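Local coordinates for protein mucin-like protocadherin (Homo sapiens, PDB 6OAE) that probably forms calcium-dependent heterophilic adhesion complexes with CDHR2 between neighbouring microvilli, this piece being its first two extracellular cadherin repeats, at residues Ala3-Val15 against Pro24-Val36. Residues are numbered along the deposited sequence; the frame is centred on the assembly and turned at random. Where two conformers were deposited one is given.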
ATOM      1  N   ALA A   3     -16.643 -34.549  26.783  1.00 66.91           N
ATOM      2  CA  ALA A   3     -16.028 -34.278  25.423  1.00 66.76           C
ATOM      3  C   ALA A   3     -17.131 -34.218  24.356  1.00 63.27           C
ATOM      4  O   ALA A   3     -16.994 -34.900  23.311  1.00 66.98           O
ATOM      5  CB  ALA A   3     -14.987 -35.333  25.103  1.00 67.38           C
ATOM      6  N   GLN A   4     -18.178 -33.423  24.615  1.00 59.75           N
ATOM      7  CA  GLN A   4     -19.413 -33.328  23.781  1.00 57.57           C
ATOM      8  C   GLN A   4     -19.623 -31.890  23.298  1.00 51.05           C
ATOM      9  O   GLN A   4     -20.788 -31.489  23.090  1.00 47.62           O
ATOM     10  CB  GLN A   4     -20.620 -33.843  24.581  1.00 61.62           C
ATOM     11  CG  GLN A   4     -20.615 -35.354  24.765  1.00 63.85           C
ATOM     12  CD  GLN A   4     -20.646 -36.052  23.428  1.00 67.21           C
ATOM     13  OE1 GLN A   4     -19.714 -36.762  23.060  1.00 71.19           O
ATOM     14  NE2 GLN A   4     -21.714 -35.824  22.678  1.00 67.20           N
ATOM     15  N   TYR A   5     -18.534 -31.145  23.107  1.00 46.69           N
ATOM     16  CA  TYR A   5     -18.554 -29.777  22.539  1.00 42.93           C
ATOM     17  C   TYR A   5     -17.553 -29.713  21.390  1.00 39.65           C
ATOM     18  O   TYR A   5     -16.439 -30.209  21.559  1.00 35.25           O
ATOM     19  CB  TYR A   5     -18.214 -28.714  23.586  1.00 43.84           C
ATOM     20  CG  TYR A   5     -19.286 -28.489  24.622  1.00 46.00           C
ATOM     21  CD1 TYR A   5     -20.592 -28.169  24.261  1.00 45.33           C
ATOM     22  CD2 TYR A   5     -18.991 -28.581  25.976  1.00 47.76           C
ATOM     23  CE1 TYR A   5     -21.579 -27.966  25.219  1.00 46.97           C
ATOM     24  CE2 TYR A   5     -19.962 -28.378  26.943  1.00 46.85           C
ATOM     25  CZ  TYR A   5     -21.259 -28.071  26.567  1.00 47.07           C
ATOM     26  OH  TYR A   5     -22.196 -27.879  27.544  1.00 46.93           O
ATOM     27  N   CYS A   6     -17.967 -29.119  20.274  1.00 37.62           N
ATOM     28  CA  CYS A   6     -17.088 -28.748  19.142  1.00 39.13           C
ATOM     29  C   CYS A   6     -15.914 -27.929  19.659  1.00 35.33           C
ATOM     30  O   CYS A   6     -16.148 -27.110  20.544  1.00 31.57           O
ATOM     31  CB  CYS A   6     -17.793 -27.860  18.136  1.00 42.83           C
ATOM     32  SG  CYS A   6     -18.687 -28.779  16.868  1.00 54.04           S
ATOM     33  N   SER A   7     -14.725 -28.147  19.100  1.00 32.15           N
ATOM     34  CA  SER A   7     -13.499 -27.387  19.419  1.00 30.94           C
ATOM     35  C   SER A   7     -12.563 -27.329  18.203  1.00 30.91           C
ATOM     36  O   SER A   7     -12.699 -28.155  17.251  1.00 30.56           O
ATOM     37  CB  SER A   7     -12.796 -27.969  20.614  1.00 31.91           C
ATOM     38  OG  SER A   7     -12.351 -29.288  20.352  1.00 31.39           O
ATOM     39  N   VAL A   8     -11.677 -26.352  18.251  1.00 28.87           N
ATOM     40  CA  VAL A   8     -10.490 -26.189  17.381  1.00 28.41           C
ATOM     41  C   VAL A   8      -9.328 -25.904  18.329  1.00 28.67           C
ATOM     42  O   VAL A   8      -9.571 -25.240  19.383  1.00 28.77           O
ATOM     43  CB  VAL A   8     -10.697 -25.083  16.332  1.00 27.37           C
ATOM     44  CG1 VAL A   8     -11.838 -25.445  15.402  1.00 26.95           C
ATOM     45  CG2 VAL A   8     -10.938 -23.695  16.947  1.00 27.54           C
ATOM     46  N   ASN A   9      -8.142 -26.388  17.991  1.00 28.77           N
ATOM     47  CA  ASN A   9      -6.898 -26.188  18.781  1.00 30.94           C
ATOM     48  C   ASN A   9      -6.312 -24.808  18.464  1.00 27.31           C
ATOM     49  O   ASN A   9      -5.467 -24.366  19.211  1.00 25.21           O
ATOM     50  CB  ASN A   9      -5.879 -27.301  18.531  1.00 35.89           C
ATOM     51  CG  ASN A   9      -5.130 -27.176  17.220  1.00 41.49           C
ATOM     52  OD1 ASN A   9      -5.717 -26.898  16.170  1.00 50.57           O
ATOM     53  ND2 ASN A   9      -3.824 -27.396  17.261  1.00 49.14           N
ATOM     54  N   LYS A  10      -6.750 -24.163  17.383  1.00 24.01           N
ATOM     55  CA  LYS A  10      -6.207 -22.849  16.943  1.00 23.55           C
ATOM     56  C   LYS A  10      -7.327 -22.095  16.239  1.00 22.36           C
ATOM     57  O   LYS A  10      -8.050 -22.714  15.471  1.00 21.59           O
ATOM     58  CB  LYS A  10      -4.983 -23.059  16.048  1.00 23.96           C
ATOM     59  CG  LYS A  10      -4.292 -21.778  15.606  1.00 24.94           C
ATOM     60  CD  LYS A  10      -3.052 -22.010  14.781  1.00 25.34           C
ATOM     61  CE  LYS A  10      -2.548 -20.714  14.184  1.00 26.27           C
ATOM     62  NZ  LYS A  10      -1.309 -20.885  13.393  1.00 27.30           N
ATOM     63  N   ASP A  11      -7.489 -20.809  16.526  1.00 21.43           N
ATOM     64  CA  ASP A  11      -8.611 -20.042  15.931  1.00 20.92           C
ATOM     65  C   ASP A  11      -8.164 -18.671  15.442  1.00 19.97           C
ATOM     66  O   ASP A  11      -9.032 -17.955  14.926  1.00 19.67           O
ATOM     67  CB  ASP A  11      -9.796 -20.011  16.899  1.00 21.13           C
ATOM     68  CG  ASP A  11      -9.559 -19.313  18.220  1.00 22.81           C
ATOM     69  OD1 ASP A  11      -8.500 -18.680  18.370  1.00 23.23           O
ATOM     70  OD2 ASP A  11     -10.458 -19.411  19.093  1.00 24.15           O
ATOM     71  N   ILE A  12      -6.889 -18.304  15.586  1.00 19.80           N
ATOM     72  CA  ILE A  12      -6.326 -17.049  15.012  1.00 20.74           C
ATOM     73  C   ILE A  12      -5.184 -17.457  14.087  1.00 21.23           C
ATOM     74  O   ILE A  12      -4.217 -18.101  14.561  1.00 21.09           O
ATOM     75  CB  ILE A  12      -5.860 -16.046  16.085  1.00 20.63           C
ATOM     76  CG1 ILE A  12      -7.018 -15.624  16.998  1.00 21.14           C
ATOM     77  CG2 ILE A  12      -5.185 -14.827  15.471  1.00 21.51           C
ATOM     78  CD1 ILE A  12      -6.599 -14.809  18.183  1.00 21.47           C
ATOM     79  N   PHE A  13      -5.295 -17.082  12.822  1.00 21.43           N
ATOM     80  CA  PHE A  13      -4.312 -17.403  11.759  1.00 21.76           C
ATOM     81  C   PHE A  13      -3.816 -16.101  11.173  1.00 23.17           C
ATOM     82  O   PHE A  13      -4.620 -15.151  11.028  1.00 25.18           O
ATOM     83  CB  PHE A  13      -4.948 -18.310  10.703  1.00 21.28           C
ATOM     84  CG  PHE A  13      -5.443 -19.598  11.292  1.00 21.13           C
ATOM     85  CD1 PHE A  13      -6.695 -19.668  11.895  1.00 20.71           C
ATOM     86  CD2 PHE A  13      -4.634 -20.730  11.306  1.00 20.85           C
ATOM     87  CE1 PHE A  13      -7.132 -20.849  12.467  1.00 21.03           C
ATOM     88  CE2 PHE A  13      -5.068 -21.908  11.881  1.00 20.94           C
ATOM     89  CZ  PHE A  13      -6.314 -21.970  12.468  1.00 21.56           C
ATOM     90  N   GLU A  14      -2.536 -16.059  10.832  1.00 23.24           N
ATOM     91  CA  GLU A  14      -1.934 -14.936  10.107  1.00 24.76           C
ATOM     92  C   GLU A  14      -1.584 -15.463   8.734  1.00 23.95           C
ATOM     93  O   GLU A  14      -0.933 -16.502   8.686  1.00 23.28           O
ATOM     94  CB  GLU A  14      -0.725 -14.393  10.852  1.00 27.06           C
ATOM     95  CG  GLU A  14      -1.113 -13.451  11.961  1.00 30.32           C
ATOM     96  CD  GLU A  14       0.059 -12.681  12.522  1.00 33.92           C
ATOM     97  OE1 GLU A  14       1.214 -13.030  12.179  1.00 36.30           O
ATOM     98  OE2 GLU A  14      -0.193 -11.732  13.274  1.00 36.54           O
ATOM     99  N   VAL A  15      -2.054 -14.791   7.681  1.00 23.79           N
ATOM    100  CA  VAL A  15      -1.814 -15.195   6.268  1.00 23.12           C
ATOM    101  C   VAL A  15      -1.340 -13.949   5.523  1.00 23.64           C
ATOM    102  O   VAL A  15      -2.046 -12.968   5.540  1.00 22.90           O
ATOM    103  CB  VAL A  15      -3.066 -15.819   5.619  1.00 22.77           C
ATOM    104  CG1 VAL A  15      -2.805 -16.224   4.176  1.00 22.88           C
ATOM    105  CG2 VAL A  15      -3.581 -17.022   6.416  1.00 23.09           C
ATOM    106  N   PRO A  24      -5.793 -27.320   4.718  1.00 22.65           N
ATOM    107  CA  PRO A  24      -6.679 -26.873   5.794  1.00 22.62           C
ATOM    108  C   PRO A  24      -6.015 -25.892   6.766  1.00 22.64           C
ATOM    109  O   PRO A  24      -4.827 -26.008   7.021  1.00 20.96           O
ATOM    110  CB  PRO A  24      -7.085 -28.167   6.526  1.00 22.99           C
ATOM    111  CG  PRO A  24      -6.210 -29.271   5.981  1.00 23.50           C
ATOM    112  CD  PRO A  24      -5.579 -28.772   4.710  1.00 22.71           C
ATOM    113  N   LEU A  25      -6.791 -24.934   7.286  1.00 23.29           N
ATOM    114  CA  LEU A  25      -6.355 -24.053   8.408  1.00 23.78           C
ATOM    115  C   LEU A  25      -6.420 -24.845   9.694  1.00 23.33           C
ATOM    116  O   LEU A  25      -5.520 -24.700  10.539  1.00 24.00           O
ATOM    117  CB  LEU A  25      -7.283 -22.838   8.547  1.00 24.44           C
ATOM    118  CG  LEU A  25      -7.288 -21.862   7.388  1.00 25.08           C
ATOM    119  CD1 LEU A  25      -8.360 -20.793   7.606  1.00 24.75           C
ATOM    120  CD2 LEU A  25      -5.909 -21.242   7.205  1.00 26.32           C
ATOM    121  N   VAL A  26      -7.462 -25.641   9.865  1.00 24.58           N
ATOM    122  CA  VAL A  26      -7.662 -26.319  11.168  1.00 25.98           C
ATOM    123  C   VAL A  26      -8.658 -27.470  11.036  1.00 25.85           C
ATOM    124  O   VAL A  26      -9.607 -27.375  10.249  1.00 25.33           O
ATOM    125  CB  VAL A  26      -8.080 -25.282  12.234  1.00 26.19           C
ATOM    126  CG1 VAL A  26      -9.513 -24.804  12.069  1.00 26.86           C
ATOM    127  CG2 VAL A  26      -7.842 -25.795  13.639  1.00 27.54           C
ATOM    128  N   ASP A  27      -8.417 -28.509  11.818  1.00 27.28           N
ATOM    129  CA  ASP A  27      -9.354 -29.634  12.045  1.00 30.54           C
ATOM    130  C   ASP A  27     -10.394 -29.166  13.073  1.00 30.69           C
ATOM    131  O   ASP A  27     -10.020 -28.552  14.094  1.00 31.44           O
ATOM    132  CB  ASP A  27      -8.586 -30.891  12.441  1.00 34.38           C
ATOM    133  CG  ASP A  27      -7.726 -31.479  11.321  1.00 37.58           C
ATOM    134  OD1 ASP A  27      -7.524 -30.807  10.277  1.00 42.20           O
ATOM    135  OD2 ASP A  27      -7.265 -32.604  11.491  1.00 42.01           O
ATOM    136  N   ILE A  28     -11.660 -29.399  12.797  1.00 28.65           N
ATOM    137  CA  ILE A  28     -12.764 -29.086  13.735  1.00 29.67           C
ATOM    138  C   ILE A  28     -13.102 -30.403  14.421  1.00 32.03           C
ATOM    139  O   ILE A  28     -13.451 -31.369  13.709  1.00 32.15           O
ATOM    140  CB  ILE A  28     -13.963 -28.464  13.015  1.00 29.27           C
ATOM    141  CG1 ILE A  28     -13.547 -27.242  12.181  1.00 27.69           C
ATOM    142  CG2 ILE A  28     -15.082 -28.124  14.010  1.00 29.94           C
ATOM    143  CD1 ILE A  28     -14.544 -26.858  11.120  1.00 27.49           C
ATOM    144  N   HIS A  29     -12.953 -30.446  15.737  1.00 34.23           N
ATOM    145  CA  HIS A  29     -13.370 -31.609  16.565  0.50 35.12           C
ATOM    146  C   HIS A  29     -14.883 -31.513  16.732  1.00 35.96           C
ATOM    147  O   HIS A  29     -15.349 -30.510  17.339  1.00 35.51           O
ATOM    148  CB  HIS A  29     -12.636 -31.682  17.910  0.50 36.19           C
ATOM    149  CG  HIS A  29     -13.246 -32.692  18.829  0.50 37.74           C
ATOM    150  ND1 HIS A  29     -13.167 -34.052  18.586  0.50 37.49           N
ATOM    151  CD2 HIS A  29     -13.970 -32.547  19.962  0.50 38.04           C
ATOM    152  CE1 HIS A  29     -13.804 -34.700  19.542  0.50 37.97           C
ATOM    153  NE2 HIS A  29     -14.305 -33.797  20.398  0.50 38.27           N
ATOM    154  N   VAL A  30     -15.611 -32.487  16.184  1.00 36.54           N
ATOM    155  CA  VAL A  30     -17.095 -32.510  16.167  1.00 39.19           C
ATOM    156  C   VAL A  30     -17.530 -33.731  16.968  1.00 41.97           C
ATOM    157  O   VAL A  30     -17.097 -34.834  16.653  1.00 41.50           O
ATOM    158  CB  VAL A  30     -17.632 -32.522  14.725  1.00 40.14           C
ATOM    159  CG1 VAL A  30     -19.151 -32.543  14.694  1.00 40.52           C
ATOM    160  CG2 VAL A  30     -17.101 -31.329  13.921  1.00 38.57           C
ATOM    161  N   PRO A  31     -18.366 -33.587  18.026  1.00 44.47           N
ATOM    162  CA  PRO A  31     -18.826 -34.751  18.788  1.00 45.69           C
ATOM    163  C   PRO A  31     -19.732 -35.624  17.910  1.00 46.85           C
ATOM    164  O   PRO A  31     -20.427 -35.065  17.062  1.00 44.80           O
ATOM    165  CB  PRO A  31     -19.627 -34.169  19.968  1.00 45.61           C
ATOM    166  CG  PRO A  31     -19.255 -32.689  19.997  1.00 46.00           C
ATOM    167  CD  PRO A  31     -18.914 -32.329  18.561  1.00 45.49           C
ATOM    168  N   GLU A  32     -19.715 -36.946  18.120  1.00 49.39           N
ATOM    169  CA  GLU A  32     -20.630 -37.888  17.414  1.00 50.53           C
ATOM    170  C   GLU A  32     -22.060 -37.343  17.556  1.00 48.88           C
ATOM    171  O   GLU A  32     -22.433 -36.986  18.687  1.00 49.72           O
ATOM    172  CB  GLU A  32     -20.493 -39.313  17.964  1.00 54.36           C
ATOM    173  CG  GLU A  32     -21.214 -40.360  17.126  1.00 58.00           C
ATOM    174  CD  GLU A  32     -20.732 -40.460  15.684  1.00 61.87           C
ATOM    175  OE1 GLU A  32     -19.508 -40.655  15.476  1.00 64.53           O
ATOM    176  OE2 GLU A  32     -21.578 -40.326  14.769  1.00 64.02           O
ATOM    177  N   GLY A  33     -22.797 -37.229  16.444  1.00 46.82           N
ATOM    178  CA  GLY A  33     -24.199 -36.769  16.407  1.00 45.47           C
ATOM    179  C   GLY A  33     -24.352 -35.294  16.078  1.00 45.79           C
ATOM    180  O   GLY A  33     -25.512 -34.857  15.913  1.00 46.75           O
ATOM    181  N   GLN A  34     -23.250 -34.538  15.987  1.00 45.28           N
ATOM    182  CA  GLN A  34     -23.264 -33.093  15.619  1.00 45.15           C
ATOM    183  C   GLN A  34     -22.697 -32.925  14.199  1.00 43.04           C
ATOM    184  O   GLN A  34     -22.002 -33.827  13.735  1.00 40.59           O
ATOM    185  CB  GLN A  34     -22.478 -32.258  16.640  1.00 46.90           C
ATOM    186  CG  GLN A  34     -23.238 -32.013  17.945  1.00 48.13           C
ATOM    187  CD  GLN A  34     -22.461 -31.205  18.956  1.00 48.86           C
ATOM    188  OE1 GLN A  34     -21.835 -30.197  18.630  1.00 50.62           O
ATOM    189  NE2 GLN A  34     -22.508 -31.638  20.205  1.00 49.07           N
ATOM    190  N   GLU A  35     -23.011 -31.805  13.548  1.00 43.17           N
ATOM    191  CA  GLU A  35     -22.456 -31.399  12.228  1.00 44.87           C
ATOM    192  C   GLU A  35     -22.037 -29.932  12.328  1.00 41.71           C
ATOM    193  O   GLU A  35     -22.752 -29.157  13.000  1.00 40.96           O
ATOM    194  CB  GLU A  35     -23.475 -31.587  11.101  1.00 47.64           C
ATOM    195  CG  GLU A  35     -23.617 -33.029  10.651  1.00 51.65           C
ATOM    196  CD  GLU A  35     -24.700 -33.291   9.615  1.00 54.88           C
ATOM    197  OE1 GLU A  35     -25.112 -34.461   9.489  1.00 60.30           O
ATOM    198  OE2 GLU A  35     -25.133 -32.335   8.937  1.00 57.88           O
ATOM    199  N   VAL A  36     -20.932 -29.559  11.683  1.00 37.38           N
ATOM    200  CA  VAL A  36     -20.450 -28.145  11.685  1.00 35.25           C
ATOM    201  C   VAL A  36     -20.609 -27.586  10.271  1.00 35.01           C
ATOM    202  O   VAL A  36     -20.236 -28.277   9.323  1.00 36.74           O
ATOM    203  CB  VAL A  36     -19.012 -28.002  12.223  1.00 33.98           C
ATOM    204  CG1 VAL A  36     -17.972 -28.699  11.343  1.00 33.49           C
ATOM    205  CG2 VAL A  36     -18.652 -26.535  12.450  1.00 31.79           C
TER
HETATM  206  O   HOH W   1     -20.769 -28.555  20.231  1.00 36.94           O
HETATM  207  O   HOH W   2      -8.135 -28.408  16.010  1.00 28.76           O
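Phe13 and Leu25 open the tightly packed end of this contact, where CB of Leu25 sits over one face of the phenyl ring, 4.2 Å from its centroid, in a CH-pi contact. The Val26 side chain meets that of Phe13 at about a right angle, its CB 3.8 Å from Phe13 CZ. With CG beside the backbone N (chi1 -59°), the ring reaches from strand 12-16, bonded to strand 79-91, to Leu25 and Val26 at strand 26-27 of the other sheet, bridging the cadherin sandwich. Replacing Phe13 with an alanine is likely to leave both without their aromatic partner and open a gap between the sheets. Farther along, Ser7 and His29 form a single antiparallel hydrogen-bonded pair: His29 N donates to Ser7 O at 2.8 Å and Ser7 N to His29 O at 3.0 Å. The same His29 carbonyl receives a CA-H...O contact from Cys6, whose SG packs 3.9 Å from Pro31 CD; a water linking Cys6 N to Gln34 OE1 satisfies this buried residue's backbone. Exposed Gln4 and Asn9 mark the loose side: Gln34 NE2 bonds only weakly to Gln4 O, and a water accepts from Asn9 N and donates to Asn9 OD1 and Asp27 O. Apolar packing thus predominates at the Phe13 end, while at the other the Ser7-His29 pair and water join the segments and a disulfide fixes Cys6 to Cys74 of strand 67-76.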